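Local atomic coordinates of Thiol:disulfide interchange protein DsbL (PDB entry 3C7M), a protein that introduces disulfide bonds into periplasmic proteins by handing over its own redox-active disulfide, working with DsbI to oxidise the arylsulfate sulfotransferase AssT. Residues Asn90-Lys95 with Asp126-Ser131; Phe98-Ala103 with Ala118-Thr123; Ser69-Val74 with Ala133-Ala138; Val24-Cys29 with Pro55-Thr60; Val47-Ala52 with Leu188-Ala193. All blocks are in the same frame, centred on the assembly; numbering follows the deposited sequence. Where two conformers were deposited one is given.

Contact 1 (Asn90-Lys95 with Asp126-Ser131); sequences NSQFKK and DAAGMS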
# COMPACT_ATOMS: atom_id res chain seq x y z
N ASN A 90 -2.56 7.24 -15.21
CA ASN A 90 -3.80 7.90 -14.83
C ASN A 90 -4.34 7.51 -13.45
O ASN A 90 -5.41 7.96 -13.06
CB ASN A 90 -4.89 7.66 -15.88
CG ASN A 90 -4.52 8.20 -17.25
OD1 ASN A 90 -4.08 9.35 -17.39
ND2 ASN A 90 -4.70 7.38 -18.28
N SER A 91 -3.61 6.67 -12.71
CA SER A 91 -4.04 6.28 -11.36
C SER A 91 -3.93 7.44 -10.39
O SER A 91 -2.85 8.01 -10.19
CB SER A 91 -3.23 5.08 -10.85
OG SER A 91 -3.37 4.91 -9.44
N GLN A 92 -5.07 7.81 -9.80
CA GLN A 92 -5.10 8.87 -8.80
C GLN A 92 -4.41 8.43 -7.51
O GLN A 92 -3.72 9.23 -6.87
CB GLN A 92 -6.54 9.32 -8.55
CG GLN A 92 -7.12 10.09 -9.74
CD GLN A 92 -8.54 10.54 -9.49
OE1 GLN A 92 -9.48 9.76 -9.58
NE2 GLN A 92 -8.71 11.83 -9.20
N PHE A 93 -4.57 7.17 -7.13
CA PHE A 93 -3.87 6.64 -5.97
C PHE A 93 -2.36 6.80 -6.14
O PHE A 93 -1.68 7.29 -5.24
CB PHE A 93 -4.22 5.17 -5.72
CG PHE A 93 -3.25 4.45 -4.81
CD1 PHE A 93 -3.23 4.71 -3.45
CD2 PHE A 93 -2.35 3.53 -5.33
CE1 PHE A 93 -2.35 4.06 -2.61
CE2 PHE A 93 -1.45 2.87 -4.50
CZ PHE A 93 -1.45 3.13 -3.13
N LYS A 94 -1.85 6.39 -7.30
CA LYS A 94 -0.42 6.48 -7.58
C LYS A 94 0.09 7.91 -7.42
O LYS A 94 1.14 8.15 -6.81
CB LYS A 94 -0.12 5.95 -8.98
CG LYS A 94 1.34 5.96 -9.32
CD LYS A 94 1.61 5.25 -10.63
CE LYS A 94 3.00 5.60 -11.13
NZ LYS A 94 3.41 4.68 -12.23
N LYS A 95 -0.67 8.87 -7.95
CA LYS A 95 -0.29 10.27 -7.88
C LYS A 95 -0.22 10.75 -6.43
O LYS A 95 0.75 11.41 -6.04
CB LYS A 95 -1.25 11.12 -8.69
CG LYS A 95 -1.14 10.90 -10.19
CD LYS A 95 -2.15 11.74 -10.96
CE LYS A 95 -2.05 11.48 -12.46
NZ LYS A 95 -3.10 12.25 -13.19
N ASP A 126 -4.65 17.34 -4.22
CA ASP A 126 -4.19 18.19 -5.32
C ASP A 126 -3.40 17.38 -6.35
O ASP A 126 -3.59 17.54 -7.55
CB ASP A 126 -3.32 19.34 -4.81
CG ASP A 126 -4.15 20.48 -4.21
OD1 ASP A 126 -5.40 20.41 -4.21
OD2 ASP A 126 -3.53 21.45 -3.75
N ALA A 127 -2.52 16.50 -5.87
CA ALA A 127 -1.70 15.69 -6.75
C ALA A 127 -2.58 14.73 -7.56
O ALA A 127 -2.31 14.45 -8.73
CB ALA A 127 -0.66 14.92 -5.95
N ALA A 128 -3.63 14.23 -6.92
CA ALA A 128 -4.53 13.29 -7.56
C ALA A 128 -5.55 13.98 -8.48
O ALA A 128 -6.21 13.31 -9.29
CB ALA A 128 -5.24 12.45 -6.52
N GLY A 129 -5.69 15.30 -8.35
CA GLY A 129 -6.70 16.04 -9.11
C GLY A 129 -8.11 15.86 -8.58
O GLY A 129 -9.09 15.98 -9.34
N MET A 130 -8.24 15.59 -7.28
CA MET A 130 -9.54 15.42 -6.65
C MET A 130 -9.83 16.61 -5.75
O MET A 130 -8.95 17.08 -5.02
CB MET A 130 -9.61 14.11 -5.85
CG MET A 130 -10.94 13.91 -5.11
SD MET A 130 -11.09 12.33 -4.25
CE MET A 130 -11.67 11.27 -5.56
N SER A 131 -11.07 17.09 -5.80
CA SER A 131 -11.51 18.17 -4.93
C SER A 131 -11.74 17.69 -3.50
O SER A 131 -12.07 16.51 -3.27
CB SER A 131 -12.78 18.85 -5.47
OG SER A 131 -13.91 18.01 -5.36
O HOH W 1 -5.62 13.05 -12.15
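Q92 and A128 bring the first turn of helix 92-106 against the last turn of helix 117-128, with their CA atoms 4.6 Å apart. The main polar link is the amide of Q92. Its NE2 donates to A128 O at 2.9 Å, with an almost straight N-H...O angle of 167°. The carbonyl oxygen lies in the plane of the Q92 amide, whereas NE2 stands above the plane of the A128 carbonyl. At the other end of the same amide, OE1 accepts from K78 NZ of helix 65-81, which helps to fix the flip of the group. The A128 carbonyl belongs to a helix end closed by a Schellman motif: G129, at positive phi, is the C-prime residue, with G129 N bonded to D126 O and M130 N to L125 O. Both helices belong to the helical domain inserted into the thioredoxin fold of DsbA-like proteins. One turn on from Q92, the aliphatic chain of K95 runs past the neighbouring carbonyl, with CB 3.5 Å from A127 O. Its extended chain carries NZ to a water, 2.8 Å away, which in turn donates to A128 O, so that carbonyl receives both an amide and a water hydrogen. The methyl of A128 packs against the Q92 backbone, CB lying 3.6 Å from Q92 O, and on M130 it is CB that approaches Q92 NE2.

Contact 2 (Phe98-Ala103 with Ala118-Thr123); sequences FAYYAA and AAFIKT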
# COMPACT_ATOMS: atom_id res chain seq x y z
N PHE A 98 2.83 8.99 -4.44
CA PHE A 98 4.15 9.56 -4.69
C PHE A 98 4.28 11.00 -4.24
O PHE A 98 5.38 11.43 -3.86
CB PHE A 98 4.60 9.32 -6.12
CG PHE A 98 5.10 7.93 -6.34
CD1 PHE A 98 6.35 7.54 -5.84
CD2 PHE A 98 4.31 6.99 -6.98
CE1 PHE A 98 6.80 6.24 -6.01
CE2 PHE A 98 4.77 5.69 -7.17
CZ PHE A 98 6.01 5.32 -6.69
N ALA A 99 3.17 11.74 -4.23
CA ALA A 99 3.17 13.10 -3.70
C ALA A 99 3.50 13.09 -2.21
O ALA A 99 4.28 13.92 -1.74
CB ALA A 99 1.84 13.78 -3.95
N TYR A 100 2.91 12.15 -1.47
CA TYR A 100 3.21 12.03 -0.04
C TYR A 100 4.63 11.57 0.21
O TYR A 100 5.29 12.09 1.10
CB TYR A 100 2.21 11.11 0.67
CG TYR A 100 0.86 11.75 0.88
CD1 TYR A 100 0.75 12.99 1.50
CD2 TYR A 100 -0.30 11.11 0.47
CE1 TYR A 100 -0.50 13.59 1.69
CE2 TYR A 100 -1.54 11.69 0.65
CZ TYR A 100 -1.64 12.93 1.26
OH TYR A 100 -2.89 13.50 1.44
N TYR A 101 5.10 10.59 -0.55
CA TYR A 101 6.47 10.15 -0.39
C TYR A 101 7.44 11.31 -0.64
O TYR A 101 8.37 11.53 0.14
CB TYR A 101 6.79 9.02 -1.36
CG TYR A 101 6.33 7.62 -0.99
CD1 TYR A 101 6.30 7.17 0.34
CD2 TYR A 101 5.98 6.73 -2.00
CE1 TYR A 101 5.91 5.85 0.64
CE2 TYR A 101 5.59 5.43 -1.71
CZ TYR A 101 5.56 5.00 -0.40
OH TYR A 101 5.18 3.70 -0.12
N ALA A 102 7.22 12.05 -1.73
CA ALA A 102 8.10 13.18 -2.06
C ALA A 102 8.05 14.26 -0.98
O ALA A 102 9.09 14.76 -0.55
CB ALA A 102 7.77 13.76 -3.43
N ALA A 103 6.84 14.61 -0.55
CA ALA A 103 6.68 15.64 0.47
C ALA A 103 7.37 15.25 1.78
O ALA A 103 8.17 16.00 2.31
CB ALA A 103 5.20 15.96 0.71
N ALA A 118 -5.92 19.30 7.23
CA ALA A 118 -6.40 19.86 5.96
C ALA A 118 -5.26 20.04 4.96
O ALA A 118 -5.41 19.74 3.78
CB ALA A 118 -7.14 21.18 6.18
N ALA A 119 -4.11 20.54 5.44
CA ALA A 119 -2.94 20.70 4.59
C ALA A 119 -2.41 19.35 4.14
O ALA A 119 -2.03 19.19 2.98
CB ALA A 119 -1.86 21.47 5.30
N PHE A 120 -2.39 18.37 5.04
CA PHE A 120 -1.93 17.04 4.65
C PHE A 120 -2.83 16.46 3.56
O PHE A 120 -2.36 15.98 2.53
CB PHE A 120 -1.87 16.08 5.84
CG PHE A 120 -1.42 14.70 5.46
CD1 PHE A 120 -0.06 14.39 5.41
CD2 PHE A 120 -2.35 13.72 5.11
CE1 PHE A 120 0.38 13.12 5.05
CE2 PHE A 120 -1.92 12.44 4.73
CZ PHE A 120 -0.55 12.14 4.71
N ILE A 121 -4.13 16.52 3.79
CA ILE A 121 -5.09 15.99 2.82
C ILE A 121 -4.93 16.70 1.46
O ILE A 121 -4.94 16.05 0.41
CB ILE A 121 -6.52 16.06 3.38
CG1 ILE A 121 -6.71 15.01 4.47
CG2 ILE A 121 -7.55 15.86 2.27
CD1 ILE A 121 -7.90 15.27 5.39
N LYS A 122 -4.76 18.02 1.50
CA LYS A 122 -4.63 18.83 0.28
C LYS A 122 -3.47 18.35 -0.58
O LYS A 122 -3.59 18.26 -1.80
CB LYS A 122 -4.45 20.31 0.62
CG LYS A 122 -4.41 21.23 -0.59
CD LYS A 122 -4.48 22.70 -0.20
CE LYS A 122 -4.67 23.59 -1.43
NZ LYS A 122 -3.44 23.64 -2.27
N THR A 123 -2.35 18.02 0.06
CA THR A 123 -1.16 17.59 -0.67
C THR A 123 -1.50 16.39 -1.56
O THR A 123 -1.20 16.39 -2.76
CB THR A 123 -0.01 17.24 0.27
OG1 THR A 123 0.46 18.45 0.88
CG2 THR A 123 1.13 16.59 -0.50
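Y100 and F120 reach each other through different first torsions: the Y100 ring swings out with CG opposite its carbonyl carbon (chi1 -75°), while F120 places CG opposite its backbone N (chi1 179°). Their helices, 92-106 and 117-128, are packed in the all-helical insertion of DsbA-type oxidases, and the two short segments have their N-to-C directions 122° apart and their axes 10.4 Å apart. The rings form an offset stack, planes nearly parallel and centroids 4.2 Å apart, in which the CE1 side of Y100 overlaps the CZ end of F120. The side chains themselves approach at about a right angle, so the tyrosine passes across the phenylalanine and continues to the backbone behind it. There Y100 OH donates to F120 O at 2.8 Å, standing above the plane of that carbonyl. One residue thus receives both the ring and the hydroxyl of Y100, fixing the tyrosine at two points. F120 also stacks on Y64 and meets the rings of W111 and Y27 edge-to-face. T123 fills in beside the tyrosine with its CB, its OG1 bonded to W111 NE1, and its CG2 reaches A103 CB at 4.3 Å.

Contact 3 (Ser69-Val74 with Ala133-Ala138); sequences SEVFAV and ADFEAA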
# COMPACT_ATOMS: atom_id res chain seq x y z
N SER A 69 -4.50 6.99 5.11
CA SER A 69 -5.37 5.84 4.86
C SER A 69 -6.68 6.25 4.18
O SER A 69 -7.11 5.61 3.22
CB SER A 69 -5.66 5.07 6.15
OG SER A 69 -4.51 4.34 6.54
N GLU A 70 -7.30 7.32 4.67
CA GLU A 70 -8.55 7.82 4.07
C GLU A 70 -8.35 8.22 2.61
O GLU A 70 -9.13 7.82 1.74
CB GLU A 70 -9.09 9.01 4.85
CG GLU A 70 -9.51 8.66 6.27
CD GLU A 70 -9.99 9.88 7.06
OE1 GLU A 70 -9.49 11.00 6.80
OE2 GLU A 70 -10.86 9.70 7.93
N VAL A 71 -7.30 8.99 2.35
CA VAL A 71 -7.05 9.44 0.98
C VAL A 71 -6.80 8.24 0.08
O VAL A 71 -7.40 8.12 -0.99
CB VAL A 71 -5.87 10.45 0.94
CG1 VAL A 71 -5.44 10.72 -0.49
CG2 VAL A 71 -6.26 11.76 1.64
N PHE A 72 -5.95 7.32 0.52
CA PHE A 72 -5.63 6.15 -0.30
C PHE A 72 -6.84 5.24 -0.52
O PHE A 72 -7.02 4.74 -1.63
CB PHE A 72 -4.48 5.34 0.29
CG PHE A 72 -3.16 6.08 0.36
CD1 PHE A 72 -2.80 7.03 -0.61
CD2 PHE A 72 -2.26 5.78 1.37
CE1 PHE A 72 -1.57 7.70 -0.53
CE2 PHE A 72 -1.03 6.44 1.46
CZ PHE A 72 -0.68 7.39 0.50
N ALA A 73 -7.66 5.03 0.52
CA ALA A 73 -8.85 4.19 0.39
C ALA A 73 -9.82 4.80 -0.62
O ALA A 73 -10.39 4.09 -1.46
CB ALA A 73 -9.54 4.00 1.74
N VAL A 74 -9.99 6.11 -0.56
CA VAL A 74 -10.87 6.79 -1.52
C VAL A 74 -10.33 6.61 -2.94
O VAL A 74 -11.06 6.20 -3.85
CB VAL A 74 -11.06 8.28 -1.17
CG1 VAL A 74 -11.59 9.06 -2.38
CG2 VAL A 74 -11.99 8.41 0.03
N ALA A 133 -14.26 18.53 -1.65
CA ALA A 133 -15.67 18.15 -1.58
C ALA A 133 -15.89 16.71 -2.06
O ALA A 133 -16.60 15.94 -1.41
CB ALA A 133 -16.54 19.13 -2.37
N ASP A 134 -15.27 16.35 -3.18
CA ASP A 134 -15.42 14.99 -3.72
C ASP A 134 -14.84 13.93 -2.79
O ASP A 134 -15.44 12.87 -2.60
CB ASP A 134 -14.79 14.87 -5.11
CG ASP A 134 -15.65 15.50 -6.19
OD1 ASP A 134 -16.73 16.05 -5.88
OD2 ASP A 134 -15.25 15.43 -7.37
N PHE A 135 -13.68 14.22 -2.21
CA PHE A 135 -13.06 13.33 -1.22
C PHE A 135 -13.99 13.10 -0.02
O PHE A 135 -14.19 11.97 0.42
CB PHE A 135 -11.72 13.91 -0.77
CG PHE A 135 -11.18 13.30 0.49
CD1 PHE A 135 -10.68 12.01 0.50
CD2 PHE A 135 -11.18 14.03 1.69
CE1 PHE A 135 -10.18 11.44 1.67
CE2 PHE A 135 -10.69 13.47 2.87
CZ PHE A 135 -10.19 12.16 2.85
N GLU A 136 -14.56 14.18 0.50
CA GLU A 136 -15.41 14.07 1.68
C GLU A 136 -16.65 13.21 1.40
O GLU A 136 -17.02 12.36 2.22
CB GLU A 136 -15.78 15.45 2.22
CG GLU A 136 -14.59 16.16 2.84
CD GLU A 136 -14.87 17.60 3.23
OE1 GLU A 136 -16.01 18.07 3.03
OE2 GLU A 136 -13.94 18.27 3.74
N ALA A 137 -17.24 13.40 0.23
CA ALA A 137 -18.38 12.59 -0.20
C ALA A 137 -18.00 11.11 -0.35
O ALA A 137 -18.72 10.23 0.12
CB ALA A 137 -18.94 13.13 -1.51
N ALA A 138 -16.85 10.86 -0.99
CA ALA A 138 -16.40 9.49 -1.28
C ALA A 138 -16.04 8.71 -0.02
O ALA A 138 -16.23 7.49 0.05
CB ALA A 138 -15.23 9.52 -2.24
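Apolar packing carries this contact, and F135 is its main side chain: the ring projects from helix 132-139 onto the surface of helix 65-81 formed by E70, V71 and V74. Its CG stands opposite the backbone N (chi1 164°), which sends the ring out toward the other helix, and it crosses all three of those side chains at about a right angle. V74 CG2 meets the CD1 side of the ring at 3.9 Å, and V71 CG2 lies equally close to CE1. Farther round the rim, E70 uses the aliphatic root of its side chain, with CB 3.9 Å from F135 CZ. The two branches of V74 divide the work: CG2 goes to the phenylalanine, while CG1 packs on the methyl of A138, 3.7 Å from its CB.

The backbone of helix 65-81 takes part as well. E70 O lies at the edge of the F135 ring, near its plane, and 3.8 Å from CE1. The CA of V71 is close to the same ring carbon. No hydrogen bond links the two segments.

Both helices are part of the helical bundle that DsbA and its relatives add to the thioredoxin fold. Their short segments cross nearly perpendicularly, at 85°, with axes 10.1 Å apart, and the large ring of F135 spans much of that separation. I121 and L125 of helix 117-128 also touch F135, so this side chain joins three helices. Along the same surface, M130 packs on both V74 and F135, while L139 adds to the cover over E70 and V74.

Contact 4 (Val24-Cys29 with Pro55-Thr60); sequences VFSYAC and PFHLET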
# COMPACT_ATOMS: atom_id res chain seq x y z
N VAL A 24 1.60 -4.17 2.63
CA VAL A 24 1.38 -3.29 3.77
C VAL A 24 2.45 -2.20 3.73
O VAL A 24 3.64 -2.50 3.63
CB VAL A 24 1.41 -4.04 5.12
CG1 VAL A 24 1.07 -3.08 6.26
CG2 VAL A 24 0.42 -5.21 5.08
N PHE A 25 2.03 -0.94 3.77
CA PHE A 25 2.99 0.15 3.67
C PHE A 25 2.54 1.35 4.47
O PHE A 25 1.40 1.40 4.94
CB PHE A 25 3.23 0.54 2.20
CG PHE A 25 2.14 1.40 1.61
CD1 PHE A 25 0.86 0.87 1.39
CD2 PHE A 25 2.38 2.73 1.31
CE1 PHE A 25 -0.16 1.67 0.87
CE2 PHE A 25 1.36 3.53 0.78
CZ PHE A 25 0.10 2.99 0.56
N SER A 26 3.45 2.31 4.64
CA SER A 26 3.13 3.60 5.24
C SER A 26 3.78 4.70 4.44
O SER A 26 4.93 4.56 4.01
CB SER A 26 3.65 3.67 6.68
OG SER A 26 3.65 5.01 7.16
N TYR A 27 3.06 5.81 4.25
CA TYR A 27 3.63 6.97 3.57
C TYR A 27 4.93 7.44 4.27
O TYR A 27 5.82 8.01 3.63
CB TYR A 27 2.61 8.12 3.52
CG TYR A 27 2.48 8.86 4.84
CD1 TYR A 27 1.71 8.35 5.88
CD2 TYR A 27 3.17 10.05 5.05
CE1 TYR A 27 1.61 9.01 7.10
CE2 TYR A 27 3.07 10.72 6.26
CZ TYR A 27 2.30 10.20 7.27
OH TYR A 27 2.21 10.88 8.46
N ALA A 28 5.02 7.19 5.58
CA ALA A 28 6.12 7.72 6.39
C ALA A 28 7.33 6.79 6.47
O ALA A 28 8.30 7.07 7.18
CB ALA A 28 5.62 8.07 7.78
N CYS A 29 7.28 5.69 5.74
CA CYS A 29 8.34 4.69 5.82
C CYS A 29 9.32 4.85 4.66
O CYS A 29 8.93 4.73 3.49
CB CYS A 29 7.76 3.28 5.83
SG CYS A 29 9.05 2.02 5.68
N PRO A 55 -2.73 -2.80 -2.15
CA PRO A 55 -2.11 -2.00 -1.09
C PRO A 55 -2.94 -2.03 0.19
O PRO A 55 -4.16 -1.95 0.12
CB PRO A 55 -2.12 -0.59 -1.67
CG PRO A 55 -2.23 -0.77 -3.17
CD PRO A 55 -3.11 -1.97 -3.31
N PHE A 56 -2.26 -2.16 1.33
CA PHE A 56 -2.87 -2.01 2.65
C PHE A 56 -2.09 -0.92 3.36
O PHE A 56 -0.90 -1.07 3.56
CB PHE A 56 -2.69 -3.31 3.46
CG PHE A 56 -3.87 -4.26 3.43
CD1 PHE A 56 -4.52 -4.58 2.23
CD2 PHE A 56 -4.25 -4.91 4.60
CE1 PHE A 56 -5.60 -5.49 2.22
CE2 PHE A 56 -5.31 -5.81 4.61
CZ PHE A 56 -5.99 -6.11 3.41
N HIS A 57 -2.73 0.19 3.72
CA HIS A 57 -2.01 1.24 4.43
C HIS A 57 -2.04 1.01 5.93
O HIS A 57 -3.06 0.56 6.48
CB HIS A 57 -2.52 2.64 4.07
CG HIS A 57 -1.58 3.73 4.49
ND1 HIS A 57 -1.84 4.56 5.56
CD2 HIS A 57 -0.37 4.09 4.02
CE1 HIS A 57 -0.82 5.39 5.72
NE2 HIS A 57 0.08 5.13 4.79
N LEU A 58 -0.92 1.31 6.58
CA LEU A 58 -0.78 1.18 8.03
C LEU A 58 -1.07 2.52 8.68
O LEU A 58 -0.25 3.44 8.61
CB LEU A 58 0.64 0.71 8.37
CG LEU A 58 1.01 0.59 9.85
CD1 LEU A 58 0.25 -0.53 10.53
CD2 LEU A 58 2.50 0.39 9.96
N GLU A 59 -2.23 2.64 9.31
CA GLU A 59 -2.71 3.94 9.81
C GLU A 59 -2.02 4.43 11.09
O GLU A 59 -2.18 5.59 11.48
CB GLU A 59 -4.23 3.95 9.99
CG GLU A 59 -4.73 3.09 11.13
CD GLU A 59 -6.14 3.44 11.54
OE1 GLU A 59 -6.38 4.60 11.95
OE2 GLU A 59 -7.01 2.57 11.46
N THR A 60 -1.26 3.56 11.74
CA THR A 60 -0.69 3.87 13.06
C THR A 60 0.68 4.55 13.00
O THR A 60 1.19 5.01 14.03
CB THR A 60 -0.61 2.62 13.94
OG1 THR A 60 0.05 1.59 13.21
CG2 THR A 60 -2.00 2.14 14.31
O HOH W 2 1.22 5.68 8.06
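F25 and H57 meet edge-to-face: the edge of the imidazole points at one face of the phenyl ring, with centroids 4.9 Å apart and planes at 74°. F25 CG lies between its backbone N and carbonyl carbon (chi1 78°) and H57 CG opposite its backbone N (chi1 -165°), which brings the rings together. H57 CD2 is the atom over that face, displaced toward its rim and 3.7 Å from F25 CZ. Both side chains leave the same face of the sheet, and the F25 ring also lies beside P55. The imidazole is held at both nitrogens. NE2 accepts from Y27 N at 3.1 Å, the donor lying near the ring plane, while ND1 is bonded to S69 OG of helix 65-81; this fixes the rotation of the ring. NE2 also faces the edge of the Y27 ring, whose hydroxyl is bonded to Y64 N. On the opposite face of the sheet V24 touches F56, CG2 to CB. These residues belong to neighbouring parallel strands of the thioredoxin fold, 20-25 and 52-57, joined through F25 N to F56 O (2.9 Å) and L58 N to F25 O (2.8 Å). Beyond the strand a type I turn, S26 to C29, ends on the first of the redox-active cysteines, C29 and C32, reduced here. S26 OG accepts from A28 N, an ST turn, and donates to a water that bonds to L58 O just beyond the strand ends.

Contact 5 (Val47-Ala52 with Leu188-Ala193); sequences VKDIVA and LIRELA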
# COMPACT_ATOMS: atom_id res chain seq x y z
N VAL A 47 3.38 -10.40 -12.07
CA VAL A 47 2.53 -11.43 -11.45
C VAL A 47 1.02 -11.14 -11.51
O VAL A 47 0.23 -11.84 -10.88
CB VAL A 47 2.96 -11.75 -9.98
CG1 VAL A 47 4.40 -12.29 -9.93
CG2 VAL A 47 2.83 -10.51 -9.08
N LYS A 48 0.63 -10.13 -12.29
CA LYS A 48 -0.78 -9.71 -12.34
C LYS A 48 -1.73 -10.79 -12.87
O LYS A 48 -2.94 -10.73 -12.62
CB LYS A 48 -0.95 -8.39 -13.10
CG LYS A 48 -0.77 -8.49 -14.60
CD LYS A 48 -0.91 -7.14 -15.26
CE LYS A 48 -0.98 -7.28 -16.76
NZ LYS A 48 -0.83 -5.97 -17.45
N ASP A 49 -1.18 -11.77 -13.60
CA ASP A 49 -1.99 -12.88 -14.12
C ASP A 49 -2.40 -13.88 -13.04
O ASP A 49 -3.34 -14.66 -13.24
CB ASP A 49 -1.23 -13.63 -15.22
CG ASP A 49 0.10 -14.19 -14.73
OD1 ASP A 49 0.98 -13.38 -14.37
OD2 ASP A 49 0.25 -15.43 -14.67
N ILE A 50 -1.68 -13.89 -11.91
CA ILE A 50 -1.96 -14.84 -10.83
C ILE A 50 -2.46 -14.19 -9.53
O ILE A 50 -3.22 -14.82 -8.79
CB ILE A 50 -0.76 -15.79 -10.53
CG1 ILE A 50 0.55 -15.03 -10.29
CG2 ILE A 50 -0.60 -16.80 -11.68
CD1 ILE A 50 1.58 -15.80 -9.48
N VAL A 51 -2.02 -12.96 -9.26
CA VAL A 51 -2.41 -12.28 -8.01
C VAL A 51 -2.69 -10.79 -8.23
O VAL A 51 -1.96 -10.12 -8.95
CB VAL A 51 -1.34 -12.45 -6.88
CG1 VAL A 51 -1.19 -13.92 -6.45
CG2 VAL A 51 -0.01 -11.89 -7.32
N ALA A 52 -3.76 -10.30 -7.59
CA ALA A 52 -4.19 -8.91 -7.69
C ALA A 52 -3.40 -8.04 -6.70
O ALA A 52 -3.37 -8.34 -5.51
CB ALA A 52 -5.69 -8.80 -7.40
N LEU A 188 9.70 -15.78 -6.45
CA LEU A 188 9.25 -16.15 -5.10
C LEU A 188 7.74 -16.06 -4.98
O LEU A 188 7.09 -16.98 -4.47
CB LEU A 188 9.93 -15.28 -4.04
CG LEU A 188 9.44 -15.42 -2.59
CD1 LEU A 188 9.56 -16.85 -2.07
CD2 LEU A 188 10.22 -14.47 -1.71
N ILE A 189 7.16 -14.95 -5.46
CA ILE A 189 5.71 -14.76 -5.40
C ILE A 189 4.97 -15.89 -6.12
O ILE A 189 3.94 -16.37 -5.63
CB ILE A 189 5.28 -13.37 -5.94
CG1 ILE A 189 5.70 -12.27 -4.97
CG2 ILE A 189 3.77 -13.31 -6.17
CD1 ILE A 189 5.73 -10.89 -5.60
N ARG A 190 5.48 -16.29 -7.28
CA ARG A 190 4.88 -17.39 -8.04
C ARG A 190 4.92 -18.70 -7.28
O ARG A 190 3.93 -19.44 -7.28
CB ARG A 190 5.55 -17.54 -9.40
CG ARG A 190 5.27 -16.37 -10.27
CD ARG A 190 5.39 -16.69 -11.72
NE ARG A 190 4.82 -15.59 -12.47
CZ ARG A 190 3.59 -15.58 -12.96
NH1 ARG A 190 2.79 -16.63 -12.83
NH2 ARG A 190 3.16 -14.50 -13.61
N GLU A 191 6.05 -18.97 -6.64
CA GLU A 191 6.21 -20.18 -5.82
C GLU A 191 5.20 -20.17 -4.67
O GLU A 191 4.50 -21.17 -4.44
CB GLU A 191 7.63 -20.31 -5.27
CG GLU A 191 7.77 -21.44 -4.24
CD GLU A 191 9.19 -21.93 -4.04
OE1 GLU A 191 10.13 -21.37 -4.64
OE2 GLU A 191 9.37 -22.90 -3.26
N LEU A 192 5.09 -19.03 -4.00
CA LEU A 192 4.17 -18.90 -2.87
C LEU A 192 2.71 -19.03 -3.28
O LEU A 192 1.90 -19.61 -2.55
CB LEU A 192 4.40 -17.58 -2.13
CG LEU A 192 5.76 -17.46 -1.42
CD1 LEU A 192 5.95 -16.08 -0.80
CD2 LEU A 192 5.94 -18.57 -0.38
N ALA A 193 2.39 -18.48 -4.46
CA ALA A 193 1.02 -18.49 -4.97
C ALA A 193 0.57 -19.87 -5.44
O ALA A 193 -0.64 -20.11 -5.60
CB ALA A 193 0.87 -17.47 -6.09
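D49 and R190, in the conformer described, form a salt bridge between the connection that leads into strand 52-57 and the C-terminal helix 182-193 of the thioredoxin fold; R190 has a second conformer, in which the pairing may differ. The shortest bond runs from R190 NH2 to D49 OD1, 2.6 Å, using the syn lone pair of the carboxylate oxygen, which lies near the guanidinium plane. Carboxylate and guanidinium are nearly coplanar, 23° apart, yet the bonds from R190 to D49 OD2 are weak, from NH2 at 3.2 Å and from NH1 at 3.4 Å. In this conformer NH2 bonds to K46 O at the end of helix 40-46 as well as to D49, and I50 CD1 covers one face of the guanidinium, near its rim. Within the turn V47 O accepts from both I50 N and V51 N. Placing CG of D49 between its backbone N and carbonyl carbon (chi1 59°) turns the carboxylate toward the helix. I50 CD1 also packs on A193 CB at 3.8 Å. Next to the charged pair, on the side of the sheet, the contact is apolar: I189 sits against V47 and V51 and continues onto L21 and V168; its CG2 lies 3.9 Å from V47 CG1.

Along the chain, contact 4 closes before contacts 3, 1 and 2 open; contact 2 lies within the span of contact 1, which lies within that of contact 3. These three join helices 65-81, 92-106, 117-128 and 132-139, their centres 11 to 14 Å apart and their side chains touching. Contact 4, in the sheet beside the active-site turn, meets all three: F72 packs on F25 and H57, F93 and Y101 on F25, so the inserted helices pack on the thioredoxin core. Contact 5 stands apart, its centre about 22 Å from that of contact 4; 47-52 falls between the segments of contact 4 and 188-193 near the C-terminus, so the two cross and contact 5 spans contacts 1 to 3.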